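L-hydantoinase (Arthrobacter aurescens, PDB 1GKR) hydrolyses hydantoins, cyclic amides, at a two-zinc centre, favouring aryl over alkyl derivatives with an enantioselectivity that depends on the substrate. Local coordinates at residues A[184-194]-A[210-221]; A[260-268]-A[301-312]. All coordinates share one frame; numbering follows the deposited sequence.

Contact 1: residues A[184-194]-A[210-221]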
loop_
_atom_site.group_PDB
_atom_site.type_symbol
_atom_site.label_atom_id
_atom_site.label_comp_id
_atom_site.label_asym_id
_atom_site.label_seq_id
_atom_site.Cartn_x
_atom_site.Cartn_y
_atom_site.Cartn_z
ATOM N N ALA A 184 8.508 -6.505 -21.663
ATOM C CA ALA A 184 7.361 -7.017 -20.933
ATOM C C ALA A 184 5.978 -6.736 -21.474
ATOM O O ALA A 184 5.447 -5.640 -21.313
ATOM C CB ALA A 184 7.433 -6.572 -19.478
ATOM N N GLU A 185 5.397 -7.744 -22.116
ATOM C CA GLU A 185 4.029 -7.668 -22.618
ATOM C C GLU A 185 3.463 -9.066 -22.512
ATOM O O GLU A 185 4.208 -10.022 -22.337
ATOM C CB GLU A 185 3.971 -7.183 -24.061
ATOM C CG GLU A 185 4.270 -5.705 -24.197
ATOM C CD GLU A 185 3.850 -5.153 -25.531
ATOM O OE1 GLU A 185 4.637 -5.249 -26.502
ATOM O OE2 GLU A 185 2.716 -4.638 -25.599
ATOM N N ASN A 186 2.148 -9.197 -22.584
ATOM C CA ASN A 186 1.556 -10.521 -22.496
ATOM C C ASN A 186 1.229 -11.008 -23.909
ATOM O O ASN A 186 0.258 -10.574 -24.529
ATOM C CB ASN A 186 0.298 -10.493 -21.638
ATOM C CG ASN A 186 -0.178 -11.875 -21.301
ATOM O OD1 ASN A 186 -0.417 -12.688 -22.192
ATOM N ND2 ASN A 186 -0.303 -12.165 -20.015
ATOM N N GLU A 187 2.067 -11.909 -24.408
ATOM C CA GLU A 187 1.921 -12.453 -25.753
ATOM C C GLU A 187 0.534 -12.972 -26.084
ATOM O O GLU A 187 -0.077 -12.598 -27.080
ATOM C CB GLU A 187 2.933 -13.575 -25.951
ATOM C CG GLU A 187 2.760 -14.321 -27.238
ATOM C CD GLU A 187 4.085 -14.672 -27.872
ATOM O OE1 GLU A 187 4.747 -13.754 -28.420
ATOM O OE2 GLU A 187 4.472 -15.864 -27.813
ATOM N N THR A 188 0.052 -13.843 -25.220
ATOM C CA THR A 188 -1.231 -14.488 -25.372
ATOM C C THR A 188 -2.457 -13.593 -25.372
ATOM O O THR A 188 -3.424 -13.872 -26.074
ATOM C CB THR A 188 -1.343 -15.553 -24.297
ATOM O OG1 THR A 188 -1.006 -16.812 -24.866
ATOM C CG2 THR A 188 -2.689 -15.608 -23.725
ATOM N N ILE A 189 -2.425 -12.531 -24.575
ATOM C CA ILE A 189 -3.546 -11.602 -24.507
ATOM C C ILE A 189 -3.534 -10.735 -25.749
ATOM O O ILE A 189 -4.582 -10.426 -26.312
ATOM C CB ILE A 189 -3.459 -10.720 -23.250
ATOM C CG1 ILE A 189 -3.857 -11.555 -22.028
ATOM C CG2 ILE A 189 -4.351 -9.482 -23.398
ATOM C CD1 ILE A 189 -3.532 -10.903 -20.711
ATOM N N ILE A 190 -2.341 -10.354 -26.187
ATOM C CA ILE A 190 -2.228 -9.546 -27.384
ATOM C C ILE A 190 -2.842 -10.312 -28.549
ATOM O O ILE A 190 -3.600 -9.745 -29.333
ATOM C CB ILE A 190 -0.774 -9.207 -27.690
ATOM C CG1 ILE A 190 -0.256 -8.247 -26.626
ATOM C CG2 ILE A 190 -0.663 -8.561 -29.052
ATOM C CD1 ILE A 190 1.190 -7.862 -26.793
ATOM N N GLN A 191 -2.537 -11.601 -28.660
ATOM C CA GLN A 191 -3.104 -12.399 -29.740
ATOM C C GLN A 191 -4.624 -12.405 -29.679
ATOM O O GLN A 191 -5.289 -12.185 -30.693
ATOM C CB GLN A 191 -2.621 -13.837 -29.662
ATOM C CG GLN A 191 -1.164 -14.026 -29.978
ATOM C CD GLN A 191 -0.738 -15.474 -29.824
ATOM O OE1 GLN A 191 0.455 -15.781 -29.829
ATOM N NE2 GLN A 191 -1.715 -16.377 -29.686
ATOM N N ALA A 192 -5.174 -12.661 -28.494
ATOM C CA ALA A 192 -6.622 -12.694 -28.334
ATOM C C ALA A 192 -7.241 -11.363 -28.724
ATOM O O ALA A 192 -8.217 -11.319 -29.477
ATOM C CB ALA A 192 -6.993 -13.041 -26.903
ATOM N N LEU A 193 -6.684 -10.275 -28.214
ATOM C CA LEU A 193 -7.212 -8.968 -28.547
ATOM C C LEU A 193 -7.081 -8.664 -30.047
ATOM O O LEU A 193 -7.970 -8.052 -30.636
ATOM C CB LEU A 193 -6.507 -7.900 -27.720
ATOM C CG LEU A 193 -6.821 -7.987 -26.234
ATOM C CD1 LEU A 193 -5.985 -6.980 -25.491
ATOM C CD2 LEU A 193 -8.300 -7.737 -26.009
ATOM N N GLN A 194 -5.984 -9.088 -30.668
ATOM C CA GLN A 194 -5.808 -8.841 -32.097
ATOM C C GLN A 194 -6.954 -9.440 -32.881
ATOM O O GLN A 194 -7.501 -8.800 -33.780
ATOM C CB GLN A 194 -4.514 -9.456 -32.602
ATOM C CG GLN A 194 -3.345 -8.518 -32.611
ATOM C CD GLN A 194 -2.060 -9.225 -32.966
ATOM O OE1 GLN A 194 -1.010 -8.603 -33.053
ATOM N NE2 GLN A 194 -2.135 -10.539 -33.166
ATOM N N ALA A 210 -4.985 -0.418 -29.121
ATOM C CA ALA A 210 -5.965 -1.155 -28.335
ATOM C C ALA A 210 -5.681 -2.640 -28.260
ATOM O O ALA A 210 -6.114 -3.293 -27.316
ATOM C CB ALA A 210 -7.346 -0.936 -28.887
ATOM N N SER A 211 -4.966 -3.174 -29.249
ATOM C CA SER A 211 -4.656 -4.605 -29.264
ATOM C C SER A 211 -3.542 -4.966 -28.275
ATOM O O SER A 211 -3.345 -6.138 -27.948
ATOM C CB SER A 211 -4.288 -5.067 -30.687
ATOM O OG SER A 211 -3.049 -4.538 -31.121
ATOM N N GLN A 212 -2.818 -3.959 -27.800
ATOM C CA GLN A 212 -1.748 -4.167 -26.829
ATOM C C GLN A 212 -1.901 -3.084 -25.773
ATOM O O GLN A 212 -1.006 -2.282 -25.572
ATOM C CB GLN A 212 -0.385 -4.050 -27.508
ATOM C CG GLN A 212 -0.239 -4.952 -28.730
ATOM C CD GLN A 212 1.181 -5.006 -29.288
ATOM O OE1 GLN A 212 1.393 -5.445 -30.416
ATOM N NE2 GLN A 212 2.156 -4.573 -28.498
ATOM N N PRO A 213 -3.055 -3.056 -25.085
ATOM C CA PRO A 213 -3.386 -2.080 -24.038
ATOM C C PRO A 213 -2.434 -2.042 -22.855
ATOM O O PRO A 213 -1.619 -2.948 -22.681
ATOM C CB PRO A 213 -4.809 -2.474 -23.635
ATOM C CG PRO A 213 -4.828 -3.935 -23.870
ATOM C CD PRO A 213 -4.111 -4.079 -25.189
ATOM N N VAL A 214 -2.546 -1.000 -22.034
ATOM C CA VAL A 214 -1.657 -0.877 -20.890
ATOM C C VAL A 214 -1.865 -1.982 -19.865
ATOM O O VAL A 214 -0.899 -2.454 -19.263
ATOM C CB VAL A 214 -1.797 0.493 -20.155
ATOM C CG1 VAL A 214 -1.790 1.624 -21.143
ATOM C CG2 VAL A 214 -3.040 0.523 -19.348
ATOM N N PHE A 215 -3.107 -2.424 -19.679
ATOM C CA PHE A 215 -3.349 -3.439 -18.669
ATOM C C PHE A 215 -2.535 -4.704 -18.911
ATOM O O PHE A 215 -2.110 -5.355 -17.955
ATOM C CB PHE A 215 -4.850 -3.720 -18.532
ATOM C CG PHE A 215 -5.352 -4.848 -19.368
ATOM C CD1 PHE A 215 -5.124 -6.169 -18.988
ATOM C CD2 PHE A 215 -6.094 -4.598 -20.515
ATOM C CE1 PHE A 215 -5.628 -7.229 -19.735
ATOM C CE2 PHE A 215 -6.608 -5.652 -21.279
ATOM C CZ PHE A 215 -6.375 -6.969 -20.889
ATOM N N GLN A 216 -2.281 -5.049 -20.171
ATOM C CA GLN A 216 -1.481 -6.242 -20.416
ATOM C C GLN A 216 0.006 -5.923 -20.288
ATOM O O GLN A 216 0.787 -6.763 -19.840
ATOM C CB GLN A 216 -1.812 -6.894 -21.775
ATOM C CG GLN A 216 -1.581 -6.080 -23.028
ATOM C CD GLN A 216 -0.137 -6.080 -23.466
ATOM O OE1 GLN A 216 0.564 -7.088 -23.347
ATOM N NE2 GLN A 216 0.318 -4.951 -23.997
ATOM N N GLU A 217 0.407 -4.704 -20.643
ATOM C CA GLU A 217 1.813 -4.344 -20.507
ATOM C C GLU A 217 2.133 -4.352 -19.021
ATOM O O GLU A 217 3.160 -4.871 -18.579
ATOM C CB GLU A 217 2.089 -2.943 -21.056
ATOM C CG GLU A 217 3.504 -2.452 -20.769
ATOM C CD GLU A 217 3.769 -1.065 -21.317
ATOM O OE1 GLU A 217 2.817 -0.287 -21.487
ATOM O OE2 GLU A 217 4.937 -0.724 -21.566
ATOM N N ASN A 218 1.232 -3.775 -18.244
ATOM C CA ASN A 218 1.441 -3.701 -16.815
ATOM C C ASN A 218 1.361 -5.047 -16.114
ATOM O O ASN A 218 2.004 -5.253 -15.093
ATOM C CB ASN A 218 0.469 -2.691 -16.223
ATOM C CG ASN A 218 0.820 -1.260 -16.617
ATOM O OD1 ASN A 218 0.017 -0.343 -16.445
ATOM N ND2 ASN A 218 2.028 -1.067 -17.141
ATOM N N GLU A 219 0.589 -5.973 -16.661
ATOM C CA GLU A 219 0.505 -7.292 -16.054
ATOM C C GLU A 219 1.872 -7.963 -16.211
ATOM O O GLU A 219 2.388 -8.583 -15.278
ATOM C CB GLU A 219 -0.579 -8.119 -16.745
ATOM C CG GLU A 219 -0.756 -9.532 -16.204
ATOM C CD GLU A 219 0.330 -10.500 -16.676
ATOM O OE1 GLU A 219 0.663 -10.459 -17.881
ATOM O OE2 GLU A 219 0.840 -11.309 -15.855
ATOM N N ALA A 220 2.464 -7.828 -17.392
ATOM C CA ALA A 220 3.761 -8.433 -17.650
ATOM C C ALA A 220 4.817 -7.822 -16.733
ATOM O O ALA A 220 5.707 -8.521 -16.228
ATOM C CB ALA A 220 4.148 -8.239 -19.104
ATOM N N ILE A 221 4.726 -6.516 -16.512
ATOM C CA ILE A 221 5.692 -5.871 -15.646
ATOM C C ILE A 221 5.545 -6.470 -14.243
ATOM O O ILE A 221 6.532 -6.838 -13.593
ATOM C CB ILE A 221 5.466 -4.349 -15.628
ATOM C CG1 ILE A 221 5.890 -3.757 -16.973
ATOM C CG2 ILE A 221 6.252 -3.717 -14.509
ATOM C CD1 ILE A 221 5.542 -2.270 -17.148
HETATM O O HOH W 1 6.582 -2.697 -20.792
HETATM O O HOH W 2 -0.738 -6.047 -32.243
#
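Q216 reaches from helix 214-231 to the loop of E185 and N186, binding both residues where two antiparallel helices pack on the outside of the TIM-barrel-type amidohydrolase domain; the axes of the segments 187-194 and 214-221 run at 167° to each other. Its CB lies against CG2 of I189. CG is turned between the backbone N and the carbonyl carbon (chi1 61°), and a second bend at chi2 carries the amide to the E185-N186 loop, where CD packs on CG1 of I190. The amide then divides its work: OE1 accepts from N186 N at 2.7 Å, nearly along the C=O axis, while NE2 donates to E185 OE2 at 2.9 Å and also to the backbone O of P213 within its own segment. Glutamine suits this place because one end accepts and the other donates.

E185 OE2 is gripped twice, on its anti side by Q216 and on its syn side by Q212 NE2 at 3.0 Å, the latter bond being more bent. Its other oxygen, OE1, bonds to H183, a zinc ligand, so the two glutamines support a second-shell carboxylate. N186 caps its helix by accepting from I189 N through OD1. Toward the end of 187-194, CD1 of L193 meets CD of P213 tip to tip at 3.5 Å; at the other end of the contact, A184 CB lies 3.7 Å from A220 CB, small side chains that let the backbones come close. E219 has a salt bridge to R223, and N186 ND2 a bond to D163 of a second subunit; N186 ND2 also donates to E219 OE1, from 52° above the carboxylate plane.

Contact 2: residues A[260-268]-A[301-312]. With ZN (zinc ion), chain F.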
loop_
_atom_site.group_PDB
_atom_site.type_symbol
_atom_site.label_atom_id
_atom_site.label_comp_id
_atom_site.label_asym_id
_atom_site.label_seq_id
_atom_site.Cartn_x
_atom_site.Cartn_y
_atom_site.Cartn_z
ATOM N N HIS A 260 14.821 -1.834 -12.331
ATOM C CA HIS A 260 14.882 -0.474 -12.855
ATOM C C HIS A 260 13.989 -0.233 -14.045
ATOM O O HIS A 260 13.624 -1.153 -14.773
ATOM C CB HIS A 260 16.311 -0.170 -13.221
ATOM C CG HIS A 260 17.266 -0.617 -12.176
ATOM N ND1 HIS A 260 17.783 0.238 -11.231
ATOM C CD2 HIS A 260 17.697 -1.856 -11.843
ATOM C CE1 HIS A 260 18.490 -0.455 -10.358
ATOM N NE2 HIS A 260 18.451 -1.729 -10.707
ATOM N N CYS A 261 13.662 1.029 -14.268
ATOM C CA CYS A 261 12.772 1.362 -15.357
ATOM C C CYS A 261 13.402 2.136 -16.506
ATOM O O CYS A 261 14.075 3.153 -16.312
ATOM C CB CYS A 261 11.604 2.138 -14.798
ATOM S SG CYS A 261 10.527 2.702 -16.047
ATOM N N GLU A 262 13.185 1.641 -17.713
ATOM C CA GLU A 262 13.703 2.311 -18.890
ATOM C C GLU A 262 12.549 2.800 -19.740
ATOM O O GLU A 262 11.526 2.123 -19.855
ATOM C CB GLU A 262 14.536 1.365 -19.759
ATOM C CG GLU A 262 15.061 2.043 -21.030
ATOM C CD GLU A 262 15.302 1.089 -22.185
ATOM O OE1 GLU A 262 14.335 0.581 -22.794
ATOM O OE2 GLU A 262 16.474 0.844 -22.494
ATOM N N SER A 263 12.696 3.991 -20.304
ATOM C CA SER A 263 11.700 4.484 -21.235
ATOM C C SER A 263 12.526 5.148 -22.315
ATOM O O SER A 263 13.750 5.076 -22.276
ATOM C CB SER A 263 10.743 5.474 -20.606
ATOM O OG SER A 263 9.673 5.686 -21.505
ATOM N N GLY A 264 11.890 5.791 -23.280
ATOM C CA GLY A 264 12.682 6.392 -24.331
ATOM C C GLY A 264 12.041 7.589 -24.972
ATOM O O GLY A 264 10.841 7.830 -24.814
ATOM N N PRO A 265 12.824 8.353 -25.736
ATOM C CA PRO A 265 12.306 9.547 -26.400
ATOM C C PRO A 265 11.065 9.348 -27.258
ATOM O O PRO A 265 10.320 10.294 -27.464
ATOM C CB PRO A 265 13.517 10.075 -27.171
ATOM C CG PRO A 265 14.396 8.881 -27.344
ATOM C CD PRO A 265 14.237 8.110 -26.072
ATOM N N GLN A 266 10.821 8.133 -27.741
ATOM C CA GLN A 266 9.623 7.880 -28.559
ATOM C C GLN A 266 8.358 7.988 -27.726
ATOM O O GLN A 266 7.309 8.393 -28.223
ATOM C CB GLN A 266 9.612 6.472 -29.161
ATOM C CG GLN A 266 10.946 5.840 -29.291
ATOM C CD GLN A 266 11.385 5.173 -28.023
ATOM O OE1 GLN A 266 11.179 3.979 -27.836
ATOM N NE2 GLN A 266 11.988 5.946 -27.132
ATOM N N TYR A 267 8.454 7.590 -26.464
ATOM C CA TYR A 267 7.304 7.612 -25.583
ATOM C C TYR A 267 7.086 8.967 -24.947
ATOM O O TYR A 267 5.964 9.297 -24.570
ATOM C CB TYR A 267 7.462 6.539 -24.510
ATOM C CG TYR A 267 7.483 5.155 -25.091
ATOM C CD1 TYR A 267 6.339 4.610 -25.672
ATOM C CD2 TYR A 267 8.658 4.403 -25.108
ATOM C CE1 TYR A 267 6.360 3.348 -26.259
ATOM C CE2 TYR A 267 8.696 3.139 -25.695
ATOM C CZ TYR A 267 7.544 2.617 -26.267
ATOM O OH TYR A 267 7.572 1.371 -26.855
ATOM N N LEU A 268 8.153 9.752 -24.832
ATOM C CA LEU A 268 8.048 11.080 -24.231
ATOM C C LEU A 268 7.693 12.166 -25.243
ATOM O O LEU A 268 6.941 13.085 -24.926
ATOM C CB LEU A 268 9.359 11.456 -23.534
ATOM C CG LEU A 268 9.721 10.614 -22.310
ATOM C CD1 LEU A 268 11.114 10.947 -21.842
ATOM C CD2 LEU A 268 8.732 10.875 -21.216
ATOM N N LEU A 301 9.817 11.569 -15.136
ATOM C CA LEU A 301 11.178 11.668 -15.642
ATOM C C LEU A 301 11.983 12.652 -14.807
ATOM O O LEU A 301 13.000 12.298 -14.220
ATOM C CB LEU A 301 11.167 12.130 -17.100
ATOM C CG LEU A 301 12.292 11.715 -18.053
ATOM C CD1 LEU A 301 12.600 12.887 -18.961
ATOM C CD2 LEU A 301 13.529 11.294 -17.308
ATOM N N GLU A 302 11.518 13.893 -14.746
ATOM C CA GLU A 302 12.223 14.915 -13.986
ATOM C C GLU A 302 12.279 14.578 -12.505
ATOM O O GLU A 302 13.219 14.967 -11.814
ATOM C CB GLU A 302 11.559 16.281 -14.189
ATOM C CG GLU A 302 12.197 17.465 -13.436
ATOM C CD GLU A 302 13.685 17.702 -13.743
ATOM O OE1 GLU A 302 14.103 17.592 -14.918
ATOM O OE2 GLU A 302 14.438 18.025 -12.795
ATOM N N ASN A 303 11.292 13.837 -12.020
ATOM C CA ASN A 303 11.262 13.495 -10.611
ATOM C C ASN A 303 12.055 12.265 -10.187
ATOM O O ASN A 303 12.101 11.929 -9.005
ATOM C CB ASN A 303 9.816 13.383 -10.144
ATOM C CG ASN A 303 9.149 14.741 -10.026
ATOM O OD1 ASN A 303 9.718 15.662 -9.447
ATOM N ND2 ASN A 303 7.943 14.872 -10.566
ATOM N N GLY A 304 12.675 11.586 -11.141
ATOM C CA GLY A 304 13.473 10.431 -10.784
ATOM C C GLY A 304 12.852 9.048 -10.815
ATOM O O GLY A 304 13.513 8.102 -10.396
ATOM N N LEU A 305 11.614 8.904 -11.288
ATOM C CA LEU A 305 10.999 7.579 -11.347
ATOM C C LEU A 305 11.429 6.776 -12.573
ATOM O O LEU A 305 11.236 5.562 -12.638
ATOM C CB LEU A 305 9.480 7.680 -11.324
ATOM C CG LEU A 305 8.894 7.959 -9.945
ATOM C CD1 LEU A 305 9.315 9.334 -9.499
ATOM C CD2 LEU A 305 7.394 7.863 -10.003
ATOM N N ILE A 306 12.004 7.454 -13.554
ATOM C CA ILE A 306 12.467 6.774 -14.745
ATOM C C ILE A 306 13.981 6.693 -14.654
ATOM O O ILE A 306 14.665 7.699 -14.705
ATOM C CB ILE A 306 12.010 7.530 -15.980
ATOM C CG1 ILE A 306 10.481 7.446 -16.048
ATOM C CG2 ILE A 306 12.683 6.969 -17.208
ATOM C CD1 ILE A 306 9.877 8.019 -17.289
ATOM N N ASP A 307 14.499 5.484 -14.517
ATOM C CA ASP A 307 15.930 5.275 -14.352
ATOM C C ASP A 307 16.837 5.508 -15.544
ATOM O O ASP A 307 17.907 6.096 -15.395
ATOM C CB ASP A 307 16.160 3.876 -13.800
ATOM C CG ASP A 307 15.418 3.656 -12.512
ATOM O OD1 ASP A 307 15.809 4.308 -11.524
ATOM O OD2 ASP A 307 14.443 2.862 -12.487
ATOM N N THR A 308 16.435 5.041 -16.720
ATOM C CA THR A 308 17.259 5.222 -17.910
ATOM C C THR A 308 16.430 5.517 -19.145
ATOM O O THR A 308 15.230 5.247 -19.202
ATOM C CB THR A 308 18.083 3.962 -18.236
ATOM O OG1 THR A 308 17.186 2.904 -18.591
ATOM C CG2 THR A 308 18.933 3.534 -17.049
ATOM N N LEU A 309 17.095 6.064 -20.146
ATOM C CA LEU A 309 16.457 6.374 -21.410
ATOM C C LEU A 309 17.246 5.618 -22.482
ATOM O O LEU A 309 18.481 5.635 -22.499
ATOM C CB LEU A 309 16.501 7.880 -21.644
ATOM C CG LEU A 309 15.175 8.647 -21.669
ATOM C CD1 LEU A 309 14.216 8.105 -20.647
ATOM C CD2 LEU A 309 15.444 10.125 -21.428
ATOM N N GLY A 310 16.534 4.913 -23.349
ATOM C CA GLY A 310 17.184 4.164 -24.414
ATOM C C GLY A 310 16.410 4.463 -25.679
ATOM O O GLY A 310 15.192 4.591 -25.627
ATOM N N SER A 311 17.086 4.571 -26.813
ATOM C CA SER A 311 16.386 4.910 -28.051
ATOM C C SER A 311 15.538 3.804 -28.662
ATOM O O SER A 311 14.445 4.053 -29.185
ATOM C CB SER A 311 17.396 5.376 -29.095
ATOM O OG SER A 311 18.282 4.315 -29.405
ATOM N N ASP A 312 16.035 2.577 -28.567
ATOM C CA ASP A 312 15.375 1.430 -29.180
ATOM C C ASP A 312 15.413 1.661 -30.707
ATOM O O ASP A 312 14.474 1.355 -31.448
ATOM C CB ASP A 312 13.939 1.252 -28.686
ATOM C CG ASP A 312 13.364 -0.108 -29.080
ATOM O OD1 ASP A 312 14.162 -1.055 -29.266
ATOM O OD2 ASP A 312 12.128 -0.244 -29.199
HETATM ZN ZN ZN F . 13.966 -3.077 -28.634
HETATM O O HOH W 3 18.265 3.034 -10.549
HETATM O O HOH W 4 9.794 1.255 -28.393
HETATM O O HOH W 5 11.606 -3.079 -29.474
#
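Two neighbouring parallel strands of the TIM-barrel-type domain, 259-263 and 308-309, pair here just before the chain reaches the zinc ligand D312. The backbone bonds pass back and forth: T308 N to C261 O, S263 N to T308 O, and G310 N to S263 O, each 3.0 Å. One residue before T308, D307 continues the pairing with its side chain. With CG anti to the carbonyl carbon (chi1 -56°), OD2 takes C261 N on its anti lone pair at 2.7 Å, an almost straight bond (169°), and OD1 shares a water with ND1 of H260, whose NE2 bonds to D258. With an alanine in place of D307, C261 N would probably lose its acceptor and the water its second anchor. G310 suits its place because a CB there would run into E262 OE2. E262 lays CB and CG against T308 OG1, whose hydroxyl bonds to E59, while E262 OE1 accepts from H239 N. D312 OD1 binds zinc at 2.1 Å, together with H60, H62 and the carbamate of K147; OD2 accepts from two waters, one on the metal, the other also held by Q266 and Y267. Metal and waters thus divide the carboxylate, which probably helps to fix its rotation.

From the N terminus, the chain passes the zinc ligands H60, H62 and K147 before H183, just ahead of contact 1. There 184-194 leaves the end of strand 179-182, and contact 1 closes a short, mostly helical loop as the chain returns at 210-221. Helix 214-231 then leads to strand 234-237, beyond which lies H239, and on to strand 259-263. Contact 2 opens there and closes a longer loop at 301-312. The two loops follow in series without crossing. Their centres are 20 Å apart and they do not touch: contact 1 joins outer helices near a second subunit, contact 2 inner strands. Contact 1 begins right after the ligand H183, and contact 2 ends on the ligand D312.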